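Local coordinates for protein glycoside hydrolase family 31 (Trueperella pyogenes, PDB 5I0F) that probably degrades cycloalternan as a family 31 glycoside hydrolase working through a covalent glycosyl intermediate, with calcium ions bound in its fold, at residues D183-R188 against A546-G551; L556-D561 against P649-M654; W226-E231 against T236-A241; N278-V283 against G521-G526. All coordinates share one frame; numbering follows the deposited sequence.

Interaction 1 (D183-R188 against A546-G551); sequences DQLDQR and AGITAG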
loop_
_atom_site.group_PDB
_atom_site.type_symbol
_atom_site.label_atom_id
_atom_site.label_comp_id
_atom_site.label_asym_id
_atom_site.label_seq_id
_atom_site.Cartn_x
_atom_site.Cartn_y
_atom_site.Cartn_z
ATOM N N ASP A 183 -5.645 -11.219 -3.477
ATOM C CA ASP A 183 -6.672 -12.034 -4.119
ATOM C C ASP A 183 -6.246 -13.467 -4.218
ATOM O O ASP A 183 -6.977 -14.349 -3.776
ATOM C CB ASP A 183 -7.133 -11.459 -5.479
ATOM C CG ASP A 183 -5.996 -11.061 -6.427
ATOM O OD1 ASP A 183 -4.793 -11.237 -6.121
ATOM O OD2 ASP A 183 -6.342 -10.563 -7.527
ATOM N N GLN A 184 -5.074 -13.726 -4.787
ATOM C CA GLN A 184 -4.572 -15.105 -4.866
ATOM C C GLN A 184 -3.070 -15.117 -5.057
ATOM O O GLN A 184 -2.468 -14.129 -5.531
ATOM C CB GLN A 184 -5.289 -15.903 -5.980
ATOM C CG GLN A 184 -5.298 -15.225 -7.330
ATOM C CD GLN A 184 -6.253 -15.897 -8.332
ATOM O OE1 GLN A 184 -7.462 -15.845 -8.193
ATOM N NE2 GLN A 184 -5.699 -16.497 -9.344
ATOM N N LEU A 185 -2.466 -16.236 -4.669
ATOM C CA LEU A 185 -1.013 -16.410 -4.769
ATOM C C LEU A 185 -0.545 -16.486 -6.224
ATOM O O LEU A 185 0.386 -15.769 -6.630
ATOM C CB LEU A 185 -0.575 -17.680 -4.029
ATOM C CG LEU A 185 0.888 -18.129 -4.125
ATOM C CD1 LEU A 185 1.789 -17.086 -3.514
ATOM C CD2 LEU A 185 1.111 -19.480 -3.452
ATOM N N ASP A 186 -1.179 -17.380 -6.989
ATOM C CA ASP A 186 -0.845 -17.573 -8.393
ATOM C C ASP A 186 -1.680 -16.582 -9.210
ATOM O O ASP A 186 -2.908 -16.675 -9.274
ATOM C CB ASP A 186 -1.129 -19.032 -8.788
ATOM C CG ASP A 186 -0.672 -19.383 -10.190
ATOM O OD1 ASP A 186 -0.185 -18.514 -10.973
ATOM O OD2 ASP A 186 -0.838 -20.582 -10.508
ATOM N N GLN A 187 -1.004 -15.627 -9.827
ATOM C CA GLN A 187 -1.658 -14.615 -10.625
ATOM C C GLN A 187 -1.993 -15.059 -12.060
ATOM O O GLN A 187 -2.652 -14.326 -12.802
ATOM C CB GLN A 187 -0.792 -13.366 -10.656
ATOM C CG GLN A 187 -0.623 -12.750 -9.273
ATOM C CD GLN A 187 -1.843 -11.980 -8.839
ATOM O OE1 GLN A 187 -2.299 -11.069 -9.542
ATOM N NE2 GLN A 187 -2.382 -12.324 -7.674
ATOM N N ARG A 188 -1.575 -16.251 -12.458
ATOM C CA ARG A 188 -1.942 -16.742 -13.805
ATOM C C ARG A 188 -3.451 -16.758 -13.997
ATOM O O ARG A 188 -4.193 -17.206 -13.112
ATOM C CB ARG A 188 -1.360 -18.108 -14.074
ATOM C CG ARG A 188 -1.566 -18.541 -15.516
ATOM C CD ARG A 188 -0.771 -19.786 -15.850
ATOM N NE ARG A 188 -0.889 -20.034 -17.279
ATOM C CZ ARG A 188 -0.105 -20.838 -17.985
ATOM N NH1 ARG A 188 0.893 -21.511 -17.409
ATOM N NH2 ARG A 188 -0.318 -20.940 -19.298
ATOM N N ALA A 546 -1.612 -11.752 1.173
ATOM C CA ALA A 546 -0.821 -10.524 1.141
ATOM C C ALA A 546 0.583 -10.728 1.713
ATOM O O ALA A 546 1.560 -10.263 1.130
ATOM C CB ALA A 546 -1.555 -9.414 1.850
ATOM N N GLY A 547 0.692 -11.452 2.821
ATOM C CA GLY A 547 1.992 -11.663 3.442
ATOM C C GLY A 547 2.914 -12.569 2.648
ATOM O O GLY A 547 4.097 -12.301 2.541
ATOM N N ILE A 548 2.354 -13.643 2.087
ATOM C CA ILE A 548 3.113 -14.576 1.264
ATOM C C ILE A 548 3.595 -13.907 -0.023
ATOM O O ILE A 548 4.776 -14.042 -0.390
ATOM C CB ILE A 548 2.287 -15.843 0.953
ATOM C CG1 ILE A 548 1.928 -16.544 2.261
ATOM C CG2 ILE A 548 3.054 -16.786 0.021
ATOM C CD1 ILE A 548 0.902 -17.643 2.102
ATOM N N THR A 549 2.700 -13.162 -0.689
ATOM C CA THR A 549 3.047 -12.499 -1.925
ATOM C C THR A 549 4.038 -11.358 -1.669
ATOM O O THR A 549 4.989 -11.201 -2.441
ATOM C CB THR A 549 1.823 -11.997 -2.709
ATOM O OG1 THR A 549 1.007 -11.138 -1.916
ATOM C CG2 THR A 549 0.990 -13.162 -3.195
ATOM N N ALA A 550 3.850 -10.611 -0.576
ATOM C CA ALA A 550 4.799 -9.543 -0.236
ATOM C C ALA A 550 6.191 -10.166 0.016
ATOM O O ALA A 550 7.203 -9.668 -0.489
ATOM C CB ALA A 550 4.320 -8.758 0.972
ATOM N N GLY A 551 6.220 -11.273 0.756
ATOM C CA GLY A 551 7.463 -12.028 0.996
ATOM C C GLY A 551 8.175 -12.452 -0.281
ATOM O O GLY A 551 9.415 -12.301 -0.417
#
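The peptide carbonyl of Q184, whose O lies 4.3 Å from T549 CG2, is met in the plane of the Q187 amide by NE2, whose other N-H goes to D183 OD1, also in that plane. The carboxylate oxygen is gripped twice from one face: by Q187 NE2 at 3.1 Å, from the syn side but tilted out of the carboxylate plane, and by Q184 N at 2.8 Å from above it. The Q184 amide uses its own edge too, sending NE2 almost straight (170°) into D186 O.

With the loop tied up in this way, L185 does the reaching. Its CG stands anti to the backbone N (chi1 174°), which carries CD1 over to I548 CG2 at 3.8 Å and to T549 CG2 at 4.0 Å; it crosses I548 roughly at right angles and runs past T549 in the opposite sense. T549 presents only its methyl here, because OG1 is turned to T545 O and R181 N. Further on, D186 OD1 accepts from R188 N, closing an Asx turn. A self-braced loop between strands 174-179 and 191-194 thus docks chiefly by one leucine on helix 537-551, a helix of the (beta/alpha)8 barrel.

Interaction 2 (L556-D561 against P649-M654); sequences LYWGWD and PLMRAM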
loop_
_atom_site.group_PDB
_atom_site.type_symbol
_atom_site.label_atom_id
_atom_site.label_comp_id
_atom_site.label_asym_id
_atom_site.label_seq_id
_atom_site.Cartn_x
_atom_site.Cartn_y
_atom_site.Cartn_z
ATOM N N LEU A 556 10.249 -8.489 3.691
ATOM C CA LEU A 556 10.551 -9.502 4.707
ATOM C C LEU A 556 9.777 -9.305 6.010
ATOM O O LEU A 556 9.235 -10.267 6.562
ATOM C CB LEU A 556 12.060 -9.487 4.997
ATOM C CG LEU A 556 12.686 -10.504 5.954
ATOM C CD1 LEU A 556 12.493 -11.884 5.398
ATOM C CD2 LEU A 556 14.182 -10.258 6.130
ATOM N N TYR A 557 9.765 -8.075 6.517
ATOM C CA TYR A 557 9.233 -7.766 7.836
ATOM C C TYR A 557 7.781 -7.285 7.708
ATOM O O TYR A 557 7.486 -6.084 7.795
ATOM C CB TYR A 557 10.111 -6.703 8.514
ATOM C CG TYR A 557 11.586 -7.017 8.623
ATOM C CD1 TYR A 557 12.046 -7.926 9.561
ATOM C CD2 TYR A 557 12.526 -6.376 7.818
ATOM C CE1 TYR A 557 13.404 -8.226 9.681
ATOM C CE2 TYR A 557 13.879 -6.663 7.922
ATOM C CZ TYR A 557 14.312 -7.561 8.873
ATOM O OH TYR A 557 15.636 -7.868 9.021
ATOM N N TRP A 558 6.893 -8.234 7.475
ATOM C CA TRP A 558 5.521 -7.978 7.158
ATOM C C TRP A 558 4.627 -8.404 8.306
ATOM O O TRP A 558 4.854 -9.433 8.942
ATOM C CB TRP A 558 5.144 -8.737 5.889
ATOM C CG TRP A 558 3.713 -8.631 5.489
ATOM C CD1 TRP A 558 3.184 -7.791 4.576
ATOM C CD2 TRP A 558 2.628 -9.418 5.991
ATOM N NE1 TRP A 558 1.822 -7.990 4.477
ATOM C CE2 TRP A 558 1.459 -8.989 5.337
ATOM C CE3 TRP A 558 2.537 -10.466 6.924
ATOM C CZ2 TRP A 558 0.220 -9.572 5.571
ATOM C CZ3 TRP A 558 1.302 -11.023 7.173
ATOM C CH2 TRP A 558 0.156 -10.581 6.500
ATOM N N GLY A 559 3.579 -7.639 8.530
ATOM C CA GLY A 559 2.487 -8.048 9.412
ATOM C C GLY A 559 1.157 -7.486 8.970
ATOM O O GLY A 559 0.994 -7.011 7.845
ATOM N N TRP A 560 0.189 -7.558 9.866
ATOM C CA TRP A 560 -1.191 -7.163 9.565
ATOM C C TRP A 560 -1.920 -6.898 10.888
ATOM O O TRP A 560 -1.432 -7.255 11.965
ATOM C CB TRP A 560 -1.909 -8.251 8.731
ATOM C CG TRP A 560 -2.160 -9.574 9.481
ATOM C CD1 TRP A 560 -1.218 -10.372 10.069
ATOM C CD2 TRP A 560 -3.429 -10.222 9.717
ATOM N NE1 TRP A 560 -1.817 -11.462 10.662
ATOM C CE2 TRP A 560 -3.170 -11.399 10.457
ATOM C CE3 TRP A 560 -4.751 -9.922 9.372
ATOM C CZ2 TRP A 560 -4.187 -12.273 10.854
ATOM C CZ3 TRP A 560 -5.755 -10.794 9.747
ATOM C CH2 TRP A 560 -5.465 -11.953 10.498
ATOM N N ASP A 561 -3.060 -6.227 10.790
ATOM C CA ASP A 561 -3.931 -5.984 11.949
ATOM C C ASP A 561 -4.677 -7.281 12.236
ATOM O O ASP A 561 -5.638 -7.615 11.549
ATOM C CB ASP A 561 -4.954 -4.914 11.640
ATOM C CG ASP A 561 -4.344 -3.563 11.266
ATOM O OD1 ASP A 561 -3.158 -3.245 11.586
ATOM O OD2 ASP A 561 -5.106 -2.812 10.631
ATOM N N PRO A 649 12.320 -15.377 1.590
ATOM C CA PRO A 649 11.372 -14.787 2.529
ATOM C C PRO A 649 11.385 -15.491 3.888
ATOM O O PRO A 649 11.836 -16.624 3.985
ATOM C CB PRO A 649 10.013 -15.017 1.861
ATOM C CG PRO A 649 10.294 -15.432 0.464
ATOM C CD PRO A 649 11.657 -16.014 0.441
ATOM N N LEU A 650 10.878 -14.823 4.913
ATOM C CA LEU A 650 10.635 -15.456 6.213
ATOM C C LEU A 650 9.253 -16.092 6.158
ATOM O O LEU A 650 9.110 -17.264 6.424
ATOM C CB LEU A 650 10.736 -14.451 7.354
ATOM C CG LEU A 650 10.515 -14.971 8.770
ATOM C CD1 LEU A 650 11.617 -15.943 9.163
ATOM C CD2 LEU A 650 10.479 -13.804 9.743
ATOM N N MET A 651 8.246 -15.311 5.778
ATOM C CA MET A 651 6.909 -15.835 5.478
ATOM C C MET A 651 6.908 -16.263 4.027
ATOM O O MET A 651 6.848 -15.433 3.122
ATOM C CB MET A 651 5.842 -14.771 5.753
ATOM C CG MET A 651 4.419 -15.238 5.545
ATOM S SD MET A 651 3.268 -14.023 6.227
ATOM C CE MET A 651 1.704 -14.876 6.010
ATOM N N ARG A 652 7.008 -17.580 3.816
ATOM C CA ARG A 652 7.655 -18.113 2.612
ATOM C C ARG A 652 6.722 -19.045 1.863
ATOM O O ARG A 652 6.351 -20.098 2.373
ATOM C CB ARG A 652 8.954 -18.846 3.003
ATOM C CG ARG A 652 9.752 -19.469 1.857
ATOM C CD ARG A 652 10.945 -20.272 2.386
ATOM N NE ARG A 652 11.774 -19.433 3.263
ATOM C CZ ARG A 652 12.833 -19.859 3.948
ATOM N NH1 ARG A 652 13.239 -21.118 3.855
ATOM N NH2 ARG A 652 13.502 -19.005 4.712
ATOM N N ALA A 653 6.355 -18.676 0.642
ATOM C CA ALA A 653 5.585 -19.581 -0.201
ATOM C C ALA A 653 6.294 -20.934 -0.339
ATOM O O ALA A 653 7.524 -21.032 -0.287
ATOM C CB ALA A 653 5.354 -18.975 -1.551
ATOM N N MET A 654 5.504 -21.974 -0.532
ATOM C CA MET A 654 6.021 -23.350 -0.567
ATOM C C MET A 654 6.987 -23.607 -1.718
ATOM O O MET A 654 7.871 -24.460 -1.620
ATOM C CB MET A 654 4.865 -24.321 -0.681
ATOM C CG MET A 654 3.839 -24.180 0.417
ATOM S SD MET A 654 4.350 -25.068 1.882
ATOM C CE MET A 654 3.784 -26.671 1.331
HETATM O O HOH W 1 8.719 -12.548 5.034
#
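L556 and P649 bring the two backbones closest, their CA atoms 5.8 Å apart, yet no direct hydrogen bond links the segments; a water spans them, giving to L556 O at 2.8 Å and accepting from M651 N at 2.9 Å. Beside this bridge L556 pushes CD1 against the other segment, 3.4 Å from L650 N and 3.7 Å from L650 CB, with the two leucines crossing at near right angles.

The second touch is a Met-aromatic contact. M651 is stretched out along its whole length, CG anti to the backbone N (chi1 -177°), so that SD arrives obliquely beside the benzo part of W558, 3.7 Å from CE3, while CE follows near CZ3. The indole is anchored at its far corner, where NE1 bonds to E180. Behind the contact, R652 takes P649 O side-on with NE and NH2, the carbonyl oxygen lying in the guanidinium plane, and NH1 forms salt bridges to D675 and D657.

Barrel strand 558-561 and strand 651-652 of the C-terminal sheet, with the residues leading into each, therefore meet mostly by apolar and sulfur-aromatic packing, and the water supplies a buried carbonyl and N-H with a partner the backbones do not provide.

Interaction 3 (W226-E231 against T236-A241); sequences WGFHVE and TWYDVA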
loop_
_atom_site.group_PDB
_atom_site.type_symbol
_atom_site.label_atom_id
_atom_site.label_comp_id
_atom_site.label_asym_id
_atom_site.label_seq_id
_atom_site.Cartn_x
_atom_site.Cartn_y
_atom_site.Cartn_z
ATOM N N TRP A 226 12.078 -18.712 -13.650
ATOM C CA TRP A 226 12.634 -17.509 -14.249
ATOM C C TRP A 226 11.829 -16.309 -13.757
ATOM O O TRP A 226 10.825 -16.469 -13.073
ATOM C CB TRP A 226 12.660 -17.598 -15.774
ATOM C CG TRP A 226 11.338 -17.753 -16.418
ATOM C CD1 TRP A 226 10.620 -18.910 -16.548
ATOM C CD2 TRP A 226 10.578 -16.734 -17.069
ATOM N NE1 TRP A 226 9.453 -18.663 -17.225
ATOM C CE2 TRP A 226 9.398 -17.337 -17.553
ATOM C CE3 TRP A 226 10.760 -15.357 -17.266
ATOM C CZ2 TRP A 226 8.408 -16.611 -18.221
ATOM C CZ3 TRP A 226 9.776 -14.646 -17.946
ATOM C CH2 TRP A 226 8.623 -15.270 -18.415
ATOM N N GLY A 227 12.267 -15.108 -14.070
ATOM C CA GLY A 227 11.511 -13.938 -13.604
ATOM C C GLY A 227 11.826 -12.735 -14.436
ATOM O O GLY A 227 12.768 -12.751 -15.242
ATOM N N PHE A 228 11.030 -11.695 -14.243
ATOM C CA PHE A 228 11.199 -10.469 -14.995
ATOM C C PHE A 228 10.844 -9.265 -14.145
ATOM O O PHE A 228 10.021 -9.362 -13.238
ATOM C CB PHE A 228 10.349 -10.489 -16.254
ATOM C CG PHE A 228 8.881 -10.596 -15.997
ATOM C CD1 PHE A 228 8.276 -11.855 -15.830
ATOM C CD2 PHE A 228 8.082 -9.453 -15.965
ATOM C CE1 PHE A 228 6.922 -11.959 -15.581
ATOM C CE2 PHE A 228 6.720 -9.559 -15.718
ATOM C CZ PHE A 228 6.139 -10.813 -15.524
ATOM N N HIS A 229 11.465 -8.141 -14.479
ATOM C CA HIS A 229 11.261 -6.891 -13.779
ATOM C C HIS A 229 11.307 -5.797 -14.808
ATOM O O HIS A 229 12.341 -5.582 -15.426
ATOM C CB HIS A 229 12.323 -6.700 -12.696
ATOM C CG HIS A 229 12.426 -5.298 -12.163
ATOM N ND1 HIS A 229 13.635 -4.694 -11.919
ATOM C CD2 HIS A 229 11.477 -4.386 -11.838
ATOM C CE1 HIS A 229 13.433 -3.478 -11.451
ATOM N NE2 HIS A 229 12.129 -3.267 -11.384
ATOM N N VAL A 230 10.188 -5.112 -15.005
ATOM C CA VAL A 230 10.175 -3.978 -15.903
ATOM C C VAL A 230 10.797 -2.835 -15.080
ATOM O O VAL A 230 10.229 -2.429 -14.082
ATOM C CB VAL A 230 8.752 -3.615 -16.378
ATOM C CG1 VAL A 230 8.794 -2.500 -17.426
ATOM C CG2 VAL A 230 8.029 -4.840 -16.935
ATOM N N GLU A 231 11.970 -2.351 -15.489
ATOM C CA GLU A 231 12.722 -1.378 -14.689
ATOM C C GLU A 231 12.207 0.037 -14.918
ATOM O O GLU A 231 12.755 0.815 -15.691
ATOM C CB GLU A 231 14.248 -1.466 -14.911
ATOM C CG GLU A 231 15.023 -0.867 -13.720
ATOM C CD GLU A 231 16.525 -1.059 -13.808
ATOM O OE1 GLU A 231 17.259 -0.064 -13.730
ATOM O OE2 GLU A 231 16.998 -2.187 -13.966
ATOM N N THR A 236 2.394 0.067 -14.979
ATOM C CA THR A 236 2.447 -1.086 -15.860
ATOM C C THR A 236 1.202 -1.926 -15.658
ATOM O O THR A 236 0.606 -1.912 -14.581
ATOM C CB THR A 236 3.696 -1.959 -15.612
ATOM O OG1 THR A 236 3.813 -2.264 -14.217
ATOM C CG2 THR A 236 4.951 -1.233 -16.052
ATOM N N TRP A 237 0.827 -2.650 -16.707
ATOM C CA TRP A 237 -0.338 -3.532 -16.711
ATOM C C TRP A 237 0.099 -4.922 -17.200
ATOM O O TRP A 237 1.042 -5.047 -18.026
ATOM C CB TRP A 237 -1.404 -2.997 -17.653
ATOM C CG TRP A 237 -2.037 -1.680 -17.318
ATOM C CD1 TRP A 237 -3.266 -1.491 -16.747
ATOM C CD2 TRP A 237 -1.531 -0.382 -17.611
ATOM N NE1 TRP A 237 -3.545 -0.155 -16.647
ATOM C CE2 TRP A 237 -2.495 0.552 -17.172
ATOM C CE3 TRP A 237 -0.352 0.090 -18.216
ATOM C CZ2 TRP A 237 -2.322 1.939 -17.305
ATOM C CZ3 TRP A 237 -0.176 1.473 -18.352
ATOM C CH2 TRP A 237 -1.159 2.380 -17.902
ATOM N N TYR A 238 -0.589 -5.948 -16.702
ATOM C CA TYR A 238 -0.240 -7.363 -16.938
ATOM C C TYR A 238 -1.501 -8.155 -17.236
ATOM O O TYR A 238 -2.474 -8.125 -16.452
ATOM C CB TYR A 238 0.512 -7.974 -15.719
ATOM C CG TYR A 238 1.716 -7.148 -15.362
ATOM C CD1 TYR A 238 2.926 -7.336 -16.024
ATOM C CD2 TYR A 238 1.635 -6.120 -14.419
ATOM C CE1 TYR A 238 4.018 -6.532 -15.745
ATOM C CE2 TYR A 238 2.721 -5.309 -14.135
ATOM C CZ TYR A 238 3.906 -5.521 -14.804
ATOM O OH TYR A 238 4.985 -4.743 -14.536
ATOM N N ASP A 239 -1.498 -8.829 -18.382
ATOM C CA ASP A 239 -2.510 -9.815 -18.744
ATOM C C ASP A 239 -1.784 -11.149 -18.683
ATOM O O ASP A 239 -1.003 -11.499 -19.591
ATOM C CB ASP A 239 -3.045 -9.506 -20.143
ATOM C CG ASP A 239 -4.189 -10.398 -20.557
ATOM O OD1 ASP A 239 -4.144 -11.613 -20.350
ATOM O OD2 ASP A 239 -5.148 -9.874 -21.126
ATOM N N VAL A 240 -1.987 -11.858 -17.582
ATOM C CA VAL A 240 -1.137 -12.985 -17.243
ATOM C C VAL A 240 -1.768 -14.248 -17.813
ATOM O O VAL A 240 -2.346 -15.071 -17.093
ATOM C CB VAL A 240 -0.871 -13.108 -15.740
ATOM C CG1 VAL A 240 0.222 -14.145 -15.478
ATOM C CG2 VAL A 240 -0.455 -11.751 -15.162
ATOM N N ALA A 241 -1.646 -14.378 -19.125
ATOM C CA ALA A 241 -2.203 -15.521 -19.835
ATOM C C ALA A 241 -3.718 -15.668 -19.639
ATOM O O ALA A 241 -4.224 -16.804 -19.514
ATOM C CB ALA A 241 -1.462 -16.809 -19.447
#
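F228 is the first residue of 226-231 to reach strand 236-240. Its ring leaves the backbone with CG between the N and the carbonyl carbon (chi1 61°), and this carries the CE2 corner across to Y238 CE1 at 4.1 Å. The tyrosine atom sits at the edge of the phenylalanine ring, near its plane, and the two side chains pass alongside one another, pointing opposite ways. I250 of strand 247-253 packs on both.

H229, next along, turns to the other face of its strand, where ND1 is bonded to N267 and the imidazole meets F280 edge-to-face.

V230 swings back toward 236-240 and uses its two methyls differently. CG2 lies 3.9 Å from Y238 OH, the valine and the tyrosine approaching head-on from their two strands, while CG1 faces T236 CG2 at 4.3 Å. The phenol oxygen that V230 touches is held by a hydrogen bond on its own strand, with Y238 OH and T236 OG1 2.8 Å apart. The buried phenol thus has a polar partner close by, and the bond helps to hold the tip of the tyrosine between the layers.

No backbone bond joins the segments: their axes stay 10.3 Å apart at closest approach, with directions 148° from each other. Strand 225-230 pairs instead with 212-219 and 263-271, and strand 236-240 with 191-194 and 247-253. Two sheets packed face to face across a filling of apolar and aromatic side chains make a beta-sandwich, consistent with the one that precedes the catalytic barrel in family 31 glycosidases.

Interaction 4 (N278-V283 against G521-G526); sequences NGFLDV and GSQAHG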
loop_
_atom_site.group_PDB
_atom_site.type_symbol
_atom_site.label_atom_id
_atom_site.label_comp_id
_atom_site.label_asym_id
_atom_site.label_seq_id
_atom_site.Cartn_x
_atom_site.Cartn_y
_atom_site.Cartn_z
ATOM N N ASN A 278 16.712 -13.416 -5.612
ATOM C CA ASN A 278 17.983 -12.720 -5.376
ATOM C C ASN A 278 18.414 -11.788 -6.494
ATOM O O ASN A 278 18.988 -10.729 -6.236
ATOM C CB ASN A 278 19.119 -13.692 -5.078
ATOM C CG ASN A 278 19.203 -14.018 -3.624
ATOM O OD1 ASN A 278 19.604 -13.185 -2.805
ATOM N ND2 ASN A 278 18.823 -15.219 -3.285
ATOM N N GLY A 279 18.145 -12.181 -7.729
ATOM C CA GLY A 279 18.410 -11.308 -8.863
ATOM C C GLY A 279 17.672 -9.995 -8.715
ATOM O O GLY A 279 18.259 -8.909 -8.857
ATOM N N PHE A 280 16.383 -10.099 -8.427
ATOM C CA PHE A 280 15.544 -8.921 -8.203
ATOM C C PHE A 280 16.032 -8.065 -7.026
ATOM O O PHE A 280 16.197 -6.837 -7.158
ATOM C CB PHE A 280 14.088 -9.344 -8.042
ATOM C CG PHE A 280 13.126 -8.179 -7.869
ATOM C CD1 PHE A 280 13.146 -7.090 -8.742
ATOM C CD2 PHE A 280 12.202 -8.178 -6.828
ATOM C CE1 PHE A 280 12.271 -6.017 -8.569
ATOM C CE2 PHE A 280 11.309 -7.119 -6.664
ATOM C CZ PHE A 280 11.348 -6.035 -7.539
ATOM N N LEU A 281 16.361 -8.711 -5.917
ATOM C CA LEU A 281 16.894 -7.993 -4.752
ATOM C C LEU A 281 18.211 -7.242 -5.018
ATOM O O LEU A 281 18.419 -6.140 -4.470
ATOM C CB LEU A 281 17.075 -8.949 -3.562
ATOM C CG LEU A 281 15.780 -9.553 -3.020
ATOM C CD1 LEU A 281 16.096 -10.380 -1.779
ATOM C CD2 LEU A 281 14.737 -8.503 -2.707
ATOM N N ASP A 282 19.084 -7.819 -5.844
ATOM C CA ASP A 282 20.285 -7.132 -6.279
ATOM C C ASP A 282 19.985 -5.794 -6.980
ATOM O O ASP A 282 20.758 -4.859 -6.840
ATOM C CB ASP A 282 21.143 -8.010 -7.206
ATOM C CG ASP A 282 21.895 -9.101 -6.462
ATOM O OD1 ASP A 282 22.121 -8.965 -5.234
ATOM O OD2 ASP A 282 22.272 -10.088 -7.127
ATOM N N VAL A 283 18.873 -5.717 -7.703
ATOM C CA VAL A 283 18.458 -4.502 -8.394
ATOM C C VAL A 283 17.626 -3.572 -7.485
ATOM O O VAL A 283 17.850 -2.348 -7.449
ATOM C CB VAL A 283 17.687 -4.888 -9.677
ATOM C CG1 VAL A 283 16.977 -3.700 -10.306
ATOM C CG2 VAL A 283 18.648 -5.516 -10.675
ATOM N N GLY A 521 12.202 -1.094 -4.334
ATOM C CA GLY A 521 13.071 -0.392 -3.390
ATOM C C GLY A 521 12.593 -0.359 -1.945
ATOM O O GLY A 521 13.415 -0.204 -1.035
ATOM N N SER A 522 11.281 -0.535 -1.717
ATOM C CA SER A 522 10.736 -0.630 -0.367
ATOM C C SER A 522 11.348 -1.751 0.502
ATOM O O SER A 522 11.358 -1.630 1.739
ATOM C CB SER A 522 9.206 -0.735 -0.389
ATOM O OG SER A 522 8.640 0.468 -0.884
ATOM N N GLN A 523 11.891 -2.784 -0.141
ATOM C CA GLN A 523 12.544 -3.906 0.550
ATOM C C GLN A 523 13.635 -3.434 1.549
ATOM O O GLN A 523 13.813 -4.044 2.612
ATOM C CB GLN A 523 13.193 -4.867 -0.451
ATOM C CG GLN A 523 12.258 -5.568 -1.434
ATOM C CD GLN A 523 12.067 -4.848 -2.766
ATOM O OE1 GLN A 523 12.208 -3.624 -2.873
ATOM N NE2 GLN A 523 11.696 -5.616 -3.795
ATOM N N ALA A 524 14.334 -2.349 1.213
ATOM C CA ALA A 524 15.402 -1.810 2.037
ATOM C C ALA A 524 14.968 -0.946 3.221
ATOM O O ALA A 524 15.807 -0.591 4.057
ATOM C CB ALA A 524 16.387 -1.022 1.154
ATOM N N HIS A 525 13.687 -0.595 3.314
ATOM C CA HIS A 525 13.256 0.484 4.203
ATOM C C HIS A 525 12.188 0.023 5.182
ATOM O O HIS A 525 11.007 0.278 4.985
ATOM C CB HIS A 525 12.758 1.686 3.371
ATOM C CG HIS A 525 13.790 2.235 2.440
ATOM N ND1 HIS A 525 14.982 2.772 2.882
ATOM C CD2 HIS A 525 13.813 2.335 1.093
ATOM C CE1 HIS A 525 15.694 3.168 1.849
ATOM N NE2 HIS A 525 15.020 2.892 0.751
ATOM N N GLY A 526 12.631 -0.638 6.241
ATOM C CA GLY A 526 11.797 -0.927 7.389
ATOM C C GLY A 526 10.823 -2.070 7.239
ATOM O O GLY A 526 11.105 -3.063 6.533
#
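Q523 heads for helix 273-284 from its CB onward. The first atom to make contact is CG, which lies 4.0 Å from L281 CD2, the leucine passing at a slant. At this point the chain bends, chi2 being 92°, and the bend swings the amide back over its own loop and toward F280. From CD the two ends part. OE1 turns home and accepts from G521 N at 2.9 Å, the donor lying in the carbonyl plane although the N-H itself is bent. NE2 goes the other way and comes up against the phenyl ring of F280, 3.3 Å from CE2 and 3.8 Å from CZ. The approach is oblique, with ring and amide planes 64° apart; NE2 has its hydrogen-bond partner in C553 O. With one bond at each end, the amide is fixed in its rotation.

The loop holding Q523 joins the fifth and sixth strands of the (beta/alpha)8 barrel, 513-515 and 527-529. It is wound into a short 3-10 turn, with A524 N bonded to G521 O and H525 N to S522 O.

On the helix side, F280 sends its ring out with CG anti to the backbone N (chi1 -177°), while L281, one residue on, has CG anti to the carbonyl carbon instead; between them they frame the glutamine. The F280 ring is itself stacked with F215, and M213 of strand 212-219 packs against both F280 and Q523.

Overall arrangement
All four contacts are buried, and none has a direct hydrogen bond from one segment to the other. Interactions 1 and 2 meet on helix 537-551: G547 CA sits 3.3 Å from W558 CE2, while I548 packs on A653. Interaction 3 joins the two sheets of the sandwich and touches interaction 1 where R188 packs on V240. H229 of 226-231 also reaches F280, linking interaction 3 to interaction 4, whose loop touches Y557 of interaction 2 through G526. Methyls carry interaction 1, sulfur and a bridging water interaction 2, aromatic rings and a valine interaction 3; in interaction 4 an amide meets a ring where sandwich, linking helix and barrel converge.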